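Local coordinates for TCP pilus virulence regulatory protein (Vibrio cholerae, PDB 4MLO), which is an AraC-family transcriptional activator that probably binds DNA to switch on virulence genes and holds palmitoleic acid in a pocket, at residues S264-L267 with F268-T271. Residues are numbered along the deposited sequence; the frame is centred on the assembly and turned at random. Where two conformers were deposited one is given.
Sequences SEYL and FMLT. With PAM (palmitoleic acid), chain E.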
loop_
_atom_site.group_PDB
_atom_site.type_symbol
_atom_site.label_atom_id
_atom_site.label_comp_id
_atom_site.label_asym_id
_atom_site.label_seq_id
_atom_site.Cartn_x
_atom_site.Cartn_y
_atom_site.Cartn_z
ATOM N N SER A 264 -11.284 10.573 -13.057
ATOM C CA SER A 264 -12.511 11.226 -12.612
ATOM C C SER A 264 -13.350 10.272 -11.777
ATOM O O SER A 264 -14.015 10.691 -10.814
ATOM C CB SER A 264 -13.280 11.740 -13.835
ATOM O OG SER A 264 -13.700 10.638 -14.628
ATOM N N GLU A 265 -13.336 8.973 -12.126
ATOM C CA GLU A 265 -14.146 8.016 -11.390
ATOM C C GLU A 265 -13.573 7.757 -10.001
ATOM O O GLU A 265 -14.326 7.649 -9.035
ATOM C CB GLU A 265 -14.285 6.698 -12.170
ATOM C CG GLU A 265 -14.976 5.639 -11.333
ATOM C CD GLU A 265 -15.831 4.680 -12.130
ATOM O OE1 GLU A 265 -15.460 4.346 -13.283
ATOM O OE2 GLU A 265 -16.878 4.256 -11.584
ATOM N N TYR A 266 -12.237 7.698 -9.871
ATOM C CA TYR A 266 -11.643 7.548 -8.550
ATOM C C TYR A 266 -11.964 8.761 -7.678
ATOM O O TYR A 266 -12.310 8.629 -6.492
ATOM C CB TYR A 266 -10.130 7.315 -8.677
ATOM C CG TYR A 266 -9.462 7.241 -7.333
ATOM C CD1 TYR A 266 -8.634 8.267 -6.867
ATOM C CD2 TYR A 266 -9.714 6.166 -6.490
ATOM C CE1 TYR A 266 -8.065 8.182 -5.606
ATOM C CE2 TYR A 266 -9.143 6.077 -5.240
ATOM C CZ TYR A 266 -8.335 7.099 -4.795
ATOM O OH TYR A 266 -7.790 7.021 -3.542
ATOM N N LEU A 267 -11.878 9.966 -8.251
ATOM C CA LEU A 267 -12.270 11.158 -7.513
ATOM C C LEU A 267 -13.680 11.019 -6.954
ATOM O O LEU A 267 -13.936 11.342 -5.788
ATOM C CB LEU A 267 -12.156 12.372 -8.431
ATOM C CG LEU A 267 -11.781 13.737 -7.874
ATOM C CD1 LEU A 267 -10.706 13.679 -6.803
ATOM C CD2 LEU A 267 -11.311 14.581 -9.045
ATOM N N PHE A 268 -14.604 10.528 -7.761
ATOM C CA PHE A 268 -15.946 10.278 -7.274
ATOM C C PHE A 268 -15.958 9.269 -6.124
ATOM O O PHE A 268 -16.704 9.423 -5.149
ATOM C CB PHE A 268 -16.789 9.787 -8.427
ATOM C CG PHE A 268 -18.196 9.831 -8.130
ATOM C CD1 PHE A 268 -18.780 8.794 -7.423
ATOM C CD2 PHE A 268 -18.942 10.943 -8.472
ATOM C CE1 PHE A 268 -20.100 8.826 -7.087
ATOM C CE2 PHE A 268 -20.282 10.988 -8.138
ATOM C CZ PHE A 268 -20.853 9.915 -7.439
ATOM N N MET A 269 -15.137 8.219 -6.209
ATOM C CA MET A 269 -15.114 7.250 -5.116
ATOM C C MET A 269 -14.653 7.893 -3.820
ATOM O O MET A 269 -15.048 7.463 -2.732
ATOM C CB MET A 269 -14.209 6.077 -5.483
ATOM C CG MET A 269 -14.713 5.342 -6.696
ATOM S SD MET A 269 -13.591 4.013 -7.148
ATOM C CE MET A 269 -14.026 2.826 -5.867
ATOM N N LEU A 270 -13.835 8.936 -3.913
ATOM C CA LEU A 270 -13.332 9.616 -2.732
ATOM C C LEU A 270 -14.281 10.678 -2.210
ATOM O O LEU A 270 -14.371 10.861 -0.996
ATOM C CB LEU A 270 -12.003 10.317 -3.031
ATOM C CG LEU A 270 -10.729 9.507 -3.081
ATOM C CD1 LEU A 270 -9.608 10.465 -3.499
ATOM C CD2 LEU A 270 -10.415 8.885 -1.740
ATOM N N THR A 271 -14.908 11.452 -3.108
ATOM C CA THR A 271 -15.539 12.724 -2.737
ATOM C C THR A 271 -17.002 12.798 -3.121
ATOM O O THR A 271 -17.645 13.803 -2.809
ATOM C CB THR A 271 -14.830 13.941 -3.387
ATOM O OG1 THR A 271 -15.084 13.984 -4.805
ATOM C CG2 THR A 271 -13.322 13.924 -3.150
HETATM C C1 PAM E . -5.643 3.910 -1.670
HETATM O O1 PAM E . -6.545 4.248 -0.856
HETATM O O2 PAM E . -4.429 4.080 -1.407
HETATM C C2 PAM E . -6.005 3.312 -3.001
HETATM C C3 PAM E . -5.386 1.919 -3.194
HETATM C C4 PAM E . -5.890 0.978 -2.102
HETATM C C5 PAM E . -5.374 -0.447 -2.270
HETATM C C6 PAM E . -5.768 -1.319 -1.078
HETATM C C7 PAM E . -7.281 -1.469 -0.922
HETATM C C8 PAM E . -7.869 -2.296 -2.052
HETATM C C9 PAM E . -9.388 -2.402 -1.965
HETATM C C10 PAM E . -10.223 -1.408 -2.290
HETATM C C11 PAM E . -9.735 -0.042 -2.742
HETATM C C12 PAM E . -10.682 0.639 -3.730
HETATM C C13 PAM E . -9.928 1.803 -4.378
HETATM C C14 PAM E . -10.515 2.308 -5.681
HETATM C C15 PAM E . -10.606 1.213 -6.736
HETATM C C16 PAM E . -10.594 1.776 -8.136
#
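With CG of Y266 turned trans to its own backbone N (chi1 176°) and CG of L270 beside its backbone N (chi1 -79°), the phenol ring and the isobutyl group meet one helical turn apart. L270 CG lies over one face of the Y266 ring, 4.2 Å from its centroid in a CH-pi contact, while L270 CD1 comes to 3.5 Å from Y266 CE1. M269 approaches the same ring obliquely, its SD 4.5 Å from Y266 CD2. A bend at chi3 (76°) carries its methyl to the lipid tail, where M269 CE is 3.6 Å from C14 of palmitoleic acid; that same carbon lies at the edge of the Y266 ring, near its plane. These residues belong to helix 263-271, the last helix of the AraC-family DNA-binding part of the chain, which packs between helix 213-230, where Y266 meets I226 and M229, and strand 7-14 of the cupin-like domain, where L270 touches N10 and Y12. The link is partly polar, since Y266 OH is hydrogen-bonded to Y12 OH, which is in turn hydrogen-bonded to the fatty acid, together with K31 NZ and K230 NZ. Backbone i to i+4 bonds hold the turn, among them L270 N to Y266 O at 3.0 Å. At the C-terminal end, L267 O accepts T271 N at 2.9 Å and, more weakly, L270 N, while T271 OG1 lies 3.0 Å from L267 O.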